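Local atomic coordinates of fanconi-associated nuclease 1 homolog (Pseudomonas aeruginosa, PDB entry 5Y7Q), a protein that belongs to the FAN1 family of DNA-binding proteins, joining a helix-turn-helix, a SAP and a VRR-NUC domain in one chain, and is bound here to DNA. Residues Thr93-Glu97 against Gly98-Tyr102; Gly134-Lys138 against Asp139-Gln143; Ala152-Arg155 against Lys156-Leu160. One frame throughout, in Å; residues are numbered along the deposited sequence.

Contact 1: Thr93-Glu97 against Gly98-Tyr102; sequences TLFRE and GKLAY. With nucleotides of chain B; nucleotides of chain D.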
loop_
_atom_site.group_PDB
_atom_site.type_symbol
_atom_site.label_atom_id
_atom_site.label_comp_id
_atom_site.label_asym_id
_atom_site.label_seq_id
_atom_site.Cartn_x
_atom_site.Cartn_y
_atom_site.Cartn_z
ATOM N N THR A 93 7.564 9.150 21.239
ATOM C CA THR A 93 6.956 9.136 22.555
ATOM C C THR A 93 7.481 10.220 23.512
ATOM O O THR A 93 6.910 10.394 24.587
ATOM C CB THR A 93 7.126 7.728 23.135
ATOM O OG1 THR A 93 6.051 7.444 24.032
ATOM C CG2 THR A 93 8.454 7.573 23.835
ATOM N N LEU A 94 8.489 11.003 23.125
ATOM C CA LEU A 94 9.187 11.934 24.016
ATOM C C LEU A 94 8.947 13.381 23.597
ATOM O O LEU A 94 9.099 13.719 22.416
ATOM C CB LEU A 94 10.684 11.659 24.005
ATOM C CG LEU A 94 11.137 10.269 24.437
ATOM C CD1 LEU A 94 12.563 9.992 23.914
ATOM C CD2 LEU A 94 11.054 10.116 25.970
ATOM N N PHE A 95 8.588 14.234 24.554
ATOM C CA PHE A 95 8.258 15.623 24.258
ATOM C C PHE A 95 8.848 16.549 25.310
ATOM O O PHE A 95 8.996 16.179 26.477
ATOM C CB PHE A 95 6.739 15.827 24.183
ATOM C CG PHE A 95 6.078 14.932 23.180
ATOM C CD1 PHE A 95 5.488 13.751 23.573
ATOM C CD2 PHE A 95 6.111 15.241 21.827
ATOM C CE1 PHE A 95 4.916 12.911 22.656
ATOM C CE2 PHE A 95 5.535 14.405 20.909
ATOM C CZ PHE A 95 4.933 13.236 21.325
ATOM N N ARG A 96 9.215 17.747 24.873
ATOM C CA ARG A 96 9.666 18.809 25.760
ATOM C C ARG A 96 8.496 19.731 26.032
ATOM O O ARG A 96 7.768 20.092 25.106
ATOM C CB ARG A 96 10.793 19.623 25.128
ATOM C CG ARG A 96 12.053 18.877 24.748
ATOM C CD ARG A 96 12.935 19.772 23.871
ATOM N NE ARG A 96 13.234 21.086 24.461
ATOM C CZ ARG A 96 14.459 21.586 24.653
ATOM N NH1 ARG A 96 15.545 20.894 24.309
ATOM N NH2 ARG A 96 14.604 22.795 25.187
ATOM N N GLU A 97 8.331 20.137 27.288
ATOM C CA GLU A 97 7.169 20.948 27.659
ATOM C C GLU A 97 6.935 22.112 26.690
ATOM O O GLU A 97 5.787 22.408 26.324
ATOM C CB GLU A 97 7.338 21.468 29.091
ATOM C CG GLU A 97 6.132 22.209 29.610
ATOM C CD GLU A 97 6.245 22.516 31.084
ATOM O OE1 GLU A 97 6.470 23.697 31.434
ATOM O OE2 GLU A 97 6.117 21.570 31.894
ATOM N N GLY A 98 8.012 22.766 26.241
ATOM C CA GLY A 98 7.862 23.954 25.423
ATOM C C GLY A 98 7.323 23.660 24.041
ATOM O O GLY A 98 6.648 24.502 23.439
ATOM N N LYS A 99 7.609 22.473 23.515
ATOM C CA LYS A 99 7.031 22.074 22.249
ATOM C C LYS A 99 5.582 21.606 22.390
ATOM O O LYS A 99 4.909 21.397 21.372
ATOM C CB LYS A 99 7.928 21.009 21.612
ATOM C CG LYS A 99 9.233 21.603 21.063
ATOM C CD LYS A 99 9.896 20.691 20.033
ATOM C CE LYS A 99 10.850 21.468 19.117
ATOM N NZ LYS A 99 11.370 20.640 17.974
ATOM N N LEU A 100 5.088 21.479 23.622
ATOM C CA LEU A 100 3.719 21.097 23.939
ATOM C C LEU A 100 2.794 22.284 24.238
ATOM O O LEU A 100 1.742 22.088 24.852
ATOM C CB LEU A 100 3.709 20.109 25.089
ATOM C CG LEU A 100 3.971 18.697 24.605
ATOM C CD1 LEU A 100 3.958 17.745 25.763
ATOM C CD2 LEU A 100 2.917 18.306 23.605
ATOM N N ALA A 101 3.203 23.511 23.931
ATOM C CA ALA A 101 2.301 24.658 24.041
ATOM C C ALA A 101 1.114 24.586 23.062
ATOM O O ALA A 101 1.292 24.353 21.863
ATOM C CB ALA A 101 3.094 25.942 23.801
ATOM N N TYR A 102 -0.100 24.797 23.585
ATOM C CA TYR A 102 -1.342 24.909 22.819
ATOM C C TYR A 102 -2.284 25.869 23.540
ATOM O O TYR A 102 -2.334 25.893 24.769
ATOM C CB TYR A 102 -2.087 23.575 22.653
ATOM C CG TYR A 102 -1.352 22.506 21.919
ATOM C CD1 TYR A 102 -0.578 21.584 22.609
ATOM C CD2 TYR A 102 -1.441 22.396 20.533
ATOM C CE1 TYR A 102 0.106 20.593 21.956
ATOM C CE2 TYR A 102 -0.761 21.395 19.855
ATOM C CZ TYR A 102 0.014 20.493 20.578
ATOM O OH TYR A 102 0.714 19.492 19.938
ATOM P P DT B 9 0.803 20.162 16.366
ATOM O OP1 DT B 9 1.053 21.052 17.519
ATOM O OP2 DT B 9 0.321 18.764 16.481
ATOM O "O5'" DT B 9 -0.219 20.889 15.406
ATOM C "C5'" DT B 9 0.120 22.162 14.889
ATOM C "C4'" DT B 9 -0.936 22.646 13.925
ATOM O "O4'" DT B 9 -0.572 22.253 12.579
ATOM C "C3'" DT B 9 -2.339 22.083 14.184
ATOM O "O3'" DT B 9 -3.275 23.119 14.134
ATOM C "C2'" DT B 9 -2.550 21.094 13.042
ATOM C "C1'" DT B 9 -1.689 21.685 11.932
ATOM N N1 DT B 9 -1.187 20.657 10.958
ATOM C C2 DT B 9 -1.121 20.961 9.609
ATOM O O2 DT B 9 -1.450 22.045 9.140
ATOM N N3 DT B 9 -0.653 19.940 8.822
ATOM C C4 DT B 9 -0.261 18.673 9.234
ATOM O O4 DT B 9 0.142 17.816 8.448
ATOM C C5 DT B 9 -0.371 18.424 10.647
ATOM C C7 DT B 9 0.021 17.097 11.203
ATOM C C6 DT B 9 -0.813 19.415 11.431
ATOM P P DC D 19 13.508 24.540 17.408
ATOM O OP1 DC D 19 13.589 23.778 18.676
ATOM O OP2 DC D 19 13.803 25.993 17.352
ATOM O "O5'" DC D 19 14.488 23.808 16.392
ATOM C "C5'" DC D 19 14.225 22.470 16.045
ATOM C "C4'" DC D 19 15.338 21.910 15.194
ATOM O "O4'" DC D 19 15.181 22.330 13.815
ATOM C "C3'" DC D 19 16.738 22.329 15.604
ATOM O "O3'" DC D 19 17.597 21.234 15.397
ATOM C "C2'" DC D 19 17.042 23.475 14.640
ATOM C "C1'" DC D 19 16.344 23.000 13.379
ATOM N N1 DC D 19 15.907 24.087 12.497
ATOM C C2 DC D 19 15.805 23.847 11.133
ATOM O O2 DC D 19 16.118 22.735 10.708
ATOM N N3 DC D 19 15.373 24.837 10.322
ATOM C C4 DC D 19 15.047 26.024 10.841
ATOM N N4 DC D 19 14.631 26.982 10.007
ATOM C C5 DC D 19 15.136 26.282 12.241
ATOM C C6 DC D 19 15.561 25.292 13.025
#

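Contact 2: Gly134-Lys138 against Asp139-Gln143; sequences GLLKK and DELSQ. With nucleotides of chain D.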
loop_
_atom_site.group_PDB
_atom_site.type_symbol
_atom_site.label_atom_id
_atom_site.label_comp_id
_atom_site.label_asym_id
_atom_site.label_seq_id
_atom_site.Cartn_x
_atom_site.Cartn_y
_atom_site.Cartn_z
ATOM N N GLY A 134 17.491 13.236 20.491
ATOM C CA GLY A 134 16.231 13.631 19.883
ATOM C C GLY A 134 15.618 14.837 20.562
ATOM O O GLY A 134 15.145 15.769 19.899
ATOM N N LEU A 135 15.643 14.858 21.893
ATOM C CA LEU A 135 15.047 15.978 22.612
ATOM C C LEU A 135 15.850 17.278 22.471
ATOM O O LEU A 135 15.266 18.361 22.466
ATOM C CB LEU A 135 14.886 15.603 24.087
ATOM C CG LEU A 135 13.853 14.503 24.308
ATOM C CD1 LEU A 135 14.241 13.610 25.472
ATOM C CD2 LEU A 135 12.483 15.118 24.519
ATOM N N LEU A 136 17.160 17.209 22.304
ATOM C CA LEU A 136 18.010 18.376 22.520
ATOM C C LEU A 136 18.459 19.034 21.219
ATOM O O LEU A 136 18.542 18.392 20.162
ATOM C CB LEU A 136 19.244 17.997 23.333
ATOM C CG LEU A 136 19.073 18.239 24.820
ATOM C CD1 LEU A 136 20.340 17.891 25.543
ATOM C CD2 LEU A 136 18.796 19.688 24.947
ATOM N N LYS A 137 18.705 20.345 21.301
ATOM C CA LYS A 137 19.313 21.085 20.201
ATOM C C LYS A 137 20.816 20.809 20.116
ATOM O O LYS A 137 21.461 20.445 21.108
ATOM C CB LYS A 137 19.080 22.585 20.366
ATOM C CG LYS A 137 17.697 23.074 19.990
ATOM C CD LYS A 137 17.538 24.546 20.378
ATOM C CE LYS A 137 16.328 25.191 19.710
ATOM N NZ LYS A 137 16.511 25.360 18.235
ATOM N N LYS A 138 21.377 20.998 18.911
ATOM C CA LYS A 138 22.789 20.693 18.695
ATOM C C LYS A 138 23.698 21.676 19.420
ATOM O O LYS A 138 24.816 21.318 19.792
ATOM C CB LYS A 138 23.123 20.675 17.200
ATOM C CG LYS A 138 24.568 20.248 16.906
ATOM C CD LYS A 138 24.954 20.396 15.434
ATOM C CE LYS A 138 26.462 20.214 15.228
ATOM N NZ LYS A 138 26.858 20.262 13.784
ATOM N N ASP A 139 23.250 22.917 19.622
ATOM C CA ASP A 139 24.022 23.851 20.436
ATOM C C ASP A 139 24.128 23.361 21.869
ATOM O O ASP A 139 25.230 23.214 22.411
ATOM C CB ASP A 139 23.382 25.235 20.397
ATOM C CG ASP A 139 23.844 26.047 19.216
ATOM O OD1 ASP A 139 25.070 26.070 18.954
ATOM O OD2 ASP A 139 22.978 26.656 18.550
ATOM N N GLU A 140 22.979 23.101 22.496
ATOM C CA GLU A 140 22.965 22.583 23.858
ATOM C C GLU A 140 23.828 21.333 23.988
ATOM O O GLU A 140 24.578 21.190 24.958
ATOM C CB GLU A 140 21.526 22.297 24.286
ATOM C CG GLU A 140 20.493 23.100 23.511
ATOM C CD GLU A 140 19.125 23.045 24.156
ATOM O OE1 GLU A 140 19.078 23.048 25.409
ATOM O OE2 GLU A 140 18.104 22.985 23.427
ATOM N N LEU A 141 23.751 20.428 23.004
ATOM C CA LEU A 141 24.516 19.183 23.069
ATOM C C LEU A 141 26.001 19.425 22.858
ATOM O O LEU A 141 26.841 18.745 23.458
ATOM C CB LEU A 141 23.987 18.201 22.031
ATOM C CG LEU A 141 22.727 17.499 22.491
ATOM C CD1 LEU A 141 22.069 16.816 21.325
ATOM C CD2 LEU A 141 23.107 16.502 23.567
ATOM N N SER A 142 26.336 20.370 21.979
ATOM C CA SER A 142 27.724 20.743 21.748
ATOM C C SER A 142 28.352 21.278 23.024
ATOM O O SER A 142 29.480 20.909 23.378
ATOM C CB SER A 142 27.790 21.789 20.633
ATOM O OG SER A 142 28.523 21.318 19.518
ATOM N N GLN A 143 27.618 22.141 23.735
ATOM C CA GLN A 143 28.103 22.713 24.985
ATOM C C GLN A 143 28.152 21.672 26.099
ATOM O O GLN A 143 29.099 21.649 26.893
ATOM C CB GLN A 143 27.208 23.884 25.387
ATOM C CG GLN A 143 27.646 24.585 26.653
ATOM C CD GLN A 143 26.590 25.528 27.187
ATOM O OE1 GLN A 143 25.427 25.481 26.768
ATOM N NE2 GLN A 143 26.989 26.397 28.120
ATOM P P DA D 20 19.034 21.151 16.094
ATOM O OP1 DA D 20 19.007 20.020 17.047
ATOM O OP2 DA D 20 19.473 22.513 16.472
ATOM O "O5'" DA D 20 19.932 20.710 14.889
ATOM C "C5'" DA D 20 19.586 21.195 13.656
ATOM C "C4'" DA D 20 19.943 20.239 12.567
ATOM O "O4'" DA D 20 19.419 20.784 11.349
ATOM C "C3'" DA D 20 21.429 20.144 12.304
ATOM O "O3'" DA D 20 21.688 19.044 11.426
ATOM C "C2'" DA D 20 21.672 21.488 11.625
ATOM C "C1'" DA D 20 20.382 21.673 10.808
ATOM N N9 DA D 20 19.835 23.034 10.831
ATOM C C8 DA D 20 19.694 23.861 11.906
ATOM N N7 DA D 20 19.158 25.022 11.613
ATOM C C5 DA D 20 18.938 24.955 10.246
ATOM C C6 DA D 20 18.392 25.872 9.312
ATOM N N6 DA D 20 17.949 27.100 9.641
ATOM N N1 DA D 20 18.323 25.472 8.016
ATOM C C2 DA D 20 18.763 24.252 7.700
ATOM N N3 DA D 20 19.288 23.317 8.482
ATOM C C4 DA D 20 19.348 23.733 9.753
ATOM P P DC D 19 13.508 24.540 17.408
ATOM O OP1 DC D 19 13.589 23.778 18.676
ATOM O OP2 DC D 19 13.803 25.993 17.352
ATOM O "O5'" DC D 19 14.488 23.808 16.392
ATOM C "C5'" DC D 19 14.225 22.470 16.045
ATOM C "C4'" DC D 19 15.338 21.910 15.194
ATOM O "O4'" DC D 19 15.181 22.330 13.815
ATOM C "C3'" DC D 19 16.738 22.329 15.604
ATOM O "O3'" DC D 19 17.597 21.234 15.397
ATOM C "C2'" DC D 19 17.042 23.475 14.640
ATOM C "C1'" DC D 19 16.344 23.000 13.379
ATOM N N1 DC D 19 15.907 24.087 12.497
ATOM C C2 DC D 19 15.805 23.847 11.133
ATOM O O2 DC D 19 16.118 22.735 10.708
ATOM N N3 DC D 19 15.373 24.837 10.322
ATOM C C4 DC D 19 15.047 26.024 10.841
ATOM N N4 DC D 19 14.631 26.982 10.007
ATOM C C5 DC D 19 15.136 26.282 12.241
ATOM C C6 DC D 19 15.561 25.292 13.025
ATOM P P DA D 21 23.164 18.410 11.284
ATOM O OP1 DA D 21 23.079 16.929 11.260
ATOM O OP2 DA D 21 24.064 19.107 12.236
ATOM O "O5'" DA D 21 23.605 18.840 9.822
ATOM C "C5'" DA D 21 24.168 20.092 9.636
ATOM C "C4'" DA D 21 24.057 20.519 8.201
ATOM O "O4'" DA D 21 22.976 21.473 8.080
ATOM C "C3'" DA D 21 25.309 21.197 7.696
ATOM O "O3'" DA D 21 25.707 20.681 6.460
ATOM C "C2'" DA D 21 24.952 22.670 7.605
ATOM C "C1'" DA D 21 23.438 22.699 7.565
ATOM N N9 DA D 21 22.905 23.789 8.383
ATOM C C8 DA D 21 22.971 23.901 9.741
ATOM N N7 DA D 21 22.447 25.008 10.214
ATOM C C5 DA D 21 22.029 25.685 9.086
ATOM C C6 DA D 21 21.391 26.927 8.909
ATOM N N6 DA D 21 21.049 27.735 9.923
ATOM N N1 DA D 21 21.107 27.303 7.645
ATOM C C2 DA D 21 21.440 26.490 6.634
ATOM N N3 DA D 21 22.036 25.303 6.677
ATOM C C4 DA D 21 22.307 24.953 7.943
#

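Contact 3: Ala152-Arg155 against Lys156-Leu160; sequences ANLR and KDALL. With nucleotides of chain D.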
loop_
_atom_site.group_PDB
_atom_site.type_symbol
_atom_site.label_atom_id
_atom_site.label_comp_id
_atom_site.label_asym_id
_atom_site.label_seq_id
_atom_site.Cartn_x
_atom_site.Cartn_y
_atom_site.Cartn_z
ATOM N N ALA A 152 35.953 17.724 15.815
ATOM C CA ALA A 152 35.967 18.697 14.733
ATOM C C ALA A 152 34.666 19.466 14.843
ATOM O O ALA A 152 33.855 19.198 15.738
ATOM C CB ALA A 152 36.095 18.039 13.353
ATOM N N ASN A 153 34.459 20.433 13.969
ATOM C CA ASN A 153 33.090 20.803 13.680
ATOM C C ASN A 153 32.515 19.694 12.814
ATOM O O ASN A 153 33.022 19.439 11.718
ATOM C CB ASN A 153 33.038 22.146 12.963
ATOM C CG ASN A 153 31.717 22.382 12.261
ATOM O OD1 ASN A 153 30.660 21.946 12.725
ATOM N ND2 ASN A 153 31.771 23.071 11.122
ATOM N N LEU A 154 31.483 19.014 13.304
ATOM C CA LEU A 154 30.937 17.894 12.554
ATOM C C LEU A 154 29.503 17.672 12.989
ATOM O O LEU A 154 29.074 18.158 14.039
ATOM C CB LEU A 154 31.779 16.627 12.722
ATOM C CG LEU A 154 32.326 16.214 14.088
ATOM C CD1 LEU A 154 31.272 15.548 14.923
ATOM C CD2 LEU A 154 33.507 15.282 13.896
ATOM N N ARG A 155 28.781 16.896 12.180
ATOM C CA ARG A 155 27.327 16.897 12.227
ATOM C C ARG A 155 26.822 16.293 13.533
ATOM O O ARG A 155 27.589 15.968 14.450
ATOM C CB ARG A 155 26.744 16.125 11.049
ATOM C CG ARG A 155 26.601 16.920 9.774
ATOM C CD ARG A 155 25.659 16.205 8.815
ATOM N NE ARG A 155 26.362 15.573 7.706
ATOM C CZ ARG A 155 26.594 16.171 6.541
ATOM N NH1 ARG A 155 26.178 17.418 6.338
ATOM N NH2 ARG A 155 27.244 15.527 5.577
ATOM N N LYS A 156 25.488 16.193 13.623
ATOM C CA LYS A 156 24.836 15.735 14.844
ATOM C C LYS A 156 24.810 14.211 14.949
ATOM O O LYS A 156 25.040 13.658 16.034
ATOM C CB LYS A 156 23.423 16.317 14.924
ATOM C CG LYS A 156 22.701 16.048 16.249
ATOM C CD LYS A 156 21.355 16.762 16.336
ATOM C CE LYS A 156 20.561 16.300 17.564
ATOM N NZ LYS A 156 19.270 17.033 17.735
ATOM N N ASP A 157 24.524 13.518 13.841
ATOM C CA ASP A 157 24.500 12.056 13.860
ATOM C C ASP A 157 25.899 11.492 14.068
ATOM O O ASP A 157 26.073 10.493 14.777
ATOM C CB ASP A 157 23.880 11.521 12.564
ATOM C CG ASP A 157 24.406 12.242 11.310
ATOM O OD1 ASP A 157 23.758 13.221 10.866
ATOM O OD2 ASP A 157 25.462 11.830 10.769
ATOM N N ALA A 158 26.903 12.122 13.450
ATOM C CA ALA A 158 28.295 11.758 13.689
ATOM C C ALA A 158 28.688 12.009 15.140
ATOM O O ALA A 158 29.443 11.229 15.739
ATOM C CB ALA A 158 29.203 12.549 12.744
ATOM N N LEU A 159 28.199 13.104 15.715
ATOM C CA LEU A 159 28.470 13.388 17.118
ATOM C C LEU A 159 27.909 12.286 18.008
ATOM O O LEU A 159 28.604 11.763 18.893
ATOM C CB LEU A 159 27.861 14.735 17.479
ATOM C CG LEU A 159 28.527 15.481 18.610
ATOM C CD1 LEU A 159 29.920 15.884 18.171
ATOM C CD2 LEU A 159 27.681 16.684 18.939
ATOM N N LEU A 160 26.646 11.916 17.775
ATOM C CA LEU A 160 26.054 10.785 18.481
ATOM C C LEU A 160 26.906 9.528 18.314
ATOM O O LEU A 160 27.158 8.800 19.285
ATOM C CB LEU A 160 24.624 10.554 17.981
ATOM C CG LEU A 160 23.831 9.443 18.680
ATOM C CD1 LEU A 160 23.696 9.773 20.150
ATOM C CD2 LEU A 160 22.458 9.193 18.053
ATOM P P DA D 21 23.164 18.410 11.284
ATOM O OP1 DA D 21 23.079 16.929 11.260
ATOM O OP2 DA D 21 24.064 19.107 12.236
ATOM O "O5'" DA D 21 23.605 18.840 9.822
ATOM C "C5'" DA D 21 24.168 20.092 9.636
ATOM C "C4'" DA D 21 24.057 20.519 8.201
ATOM O "O4'" DA D 21 22.976 21.473 8.080
ATOM C "C3'" DA D 21 25.309 21.197 7.696
ATOM O "O3'" DA D 21 25.707 20.681 6.460
ATOM C "C2'" DA D 21 24.952 22.670 7.605
ATOM C "C1'" DA D 21 23.438 22.699 7.565
ATOM N N9 DA D 21 22.905 23.789 8.383
ATOM C C8 DA D 21 22.971 23.901 9.741
ATOM N N7 DA D 21 22.447 25.008 10.214
ATOM C C5 DA D 21 22.029 25.685 9.086
ATOM C C6 DA D 21 21.391 26.927 8.909
ATOM N N6 DA D 21 21.049 27.735 9.923
ATOM N N1 DA D 21 21.107 27.303 7.645
ATOM C C2 DA D 21 21.440 26.490 6.634
ATOM N N3 DA D 21 22.036 25.303 6.677
ATOM C C4 DA D 21 22.307 24.953 7.943
#

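Contact 1: Thr93-Glu97 against Gly98-Tyr102
Backbone hydrogen bonds fold the stretch Arg96-Leu100 back on itself as the chain leaves strand 94-96. Leu100 N donates to Glu97 O over 2.9 Å with an N-H...O angle of 143°. Arg96 O takes two weaker bonds, one from Lys99 N at 2.9 Å and a longer one from Leu100 N at 3.4 Å.

The one apolar side-chain contact within the turn sets Leu100 CD1 3.7 Å from Phe95 CB; the Phe95 side chain also packs on Met87 of helix 78-89.

The charged ends find partners outside the turn. Glu97, with CG anti to the backbone N (chi1 -175°) and an extended chain, meets Arg109 in a salt bridge and the Tyr185 hydroxyl, while Arg96 pairs with Glu182.

Two residues face DNA. Tyr102 OH donates to OP1 of DT9 of chain B at 2.9 Å, and the hydroxyl is also bonded to Arg90. The extended chain of Lys99 brings CE to 3.6 Å from OP1 of DC19 of chain D. This is a short 3-10 turn following an edge strand of the three-stranded antiparallel sheet, in the FAN1 helix-turn-helix domain, with Tyr102 and Lys99 near DNA phosphates.

Contact 2: Gly134-Lys138 against Asp139-Gln143
Leu141 N donates to Lys137 O at 3.0 Å and Ser142 N to Lys138 O at 2.8 Å, the two i to i+4 bonds that open helix 138-144. Lys137 is the N-cap, and the start of this helix in the SAP domain faces the backbone of DNA chain D. The carboxylate of Glu140 folds back over the cap: OE2 accepts a weak, one-sided bond of 3.4 Å from Lys137 N, as in half of a capping box, and also faces Arg96 NH1 in a long, weak ion pair. Lys137 has no side-chain acceptor to return the bond; its chain runs to the DNA instead, bending at its last torsion (chi4 -70°) so that NZ donates to O5' of DC19 of chain D at 3.1 Å and, more weakly, to OP2.

The next phosphate sits over the helix end itself. Lys138 N makes weak bonds to both non-bridging oxygens of the DA20 phosphate of chain D, the straighter one to OP2 at 3.4 Å with an N-H...O angle of 172°; the helix dipole would be expected to add to this attraction. Further along, the extended Lys138 chain sets NZ weakly against OP2 of DA21 of chain D, while its firmer partner is the carbonyl of Leu154.

The apolar contacts lie between Leu136 and Leu141. Leu136, the residue that leaves helix 129-135, is buried and also packs on Phe180, and its CD2 touches the Glu140 carboxylate at OE1, 3.4 Å away. Its other branch, CD1, meets Leu141 CD2 at 3.7 Å, while Leu136 CB lies 3.6 Å from Leu141 CG.

Contact 3: Ala152-Arg155 against Lys156-Leu160
Leu154 and Leu159 form the close-packed part of this helix start, their CD1 methyls 3.5 Å apart and the two side chains crossing at about a right angle. Leu154 reaches inward because CG stands between the backbone N and the carbonyl carbon (chi1 43°), which swings CD1 over the first turn; there it also approaches Ala158 CB more loosely, at 4.2 Å. Leu159 N donates to Arg155 O at 3.2 Å, the first-turn bond that follows the N-cap residue Arg155.

The other side is looser and carries charge and DNA. Asp157 OD1 is 4.7 Å from Arg155 NE, too far for a salt bridge between them. Arg155 bends at chi3 (-106°) and lies along the backbone of DA21 of chain D: CD is 3.5 Å from O5', and NH1 comes at the guanidinium edge to 3.3 Å from O3', while making a salt bridge with a further phosphate. Lys156 N sends a long, weak bond of 3.5 Å to OP1 of DA21 of chain D, so the N-terminal end of the helix faces a phosphate.

The segment is held among its neighbours by helix 129-135 and the turn after it: Lys156 NZ reaches Phe133 O and Leu136 O as well as a DNA phosphate, and Leu160 packs on Leu129, Ala130 and Phe133.

From the N terminus the three contacts follow in series, none nested in or crossing another, and each closes only a turn of its own. Contact 1 ends strand 94-96; contact 2 joins helix 129-135 to helix 138-144; contact 3 starts helix 156-163. Arg96 ties the first two together, its NH1 lying 3.1 Å from Leu135 O and, in a weak ion pair, 3.4 Å from Glu140 OE2, with Leu94 also packed on Leu135. Contacts 2 and 3, whose centres are 11 Å apart, are joined by lysine-to-carbonyl bonds in both directions. Contacts 1 and 3 do not touch. Along chain D, DC19 is near contacts 1 and 2, DA20 meets contact 2, and DA21 meets contacts 2 and 3.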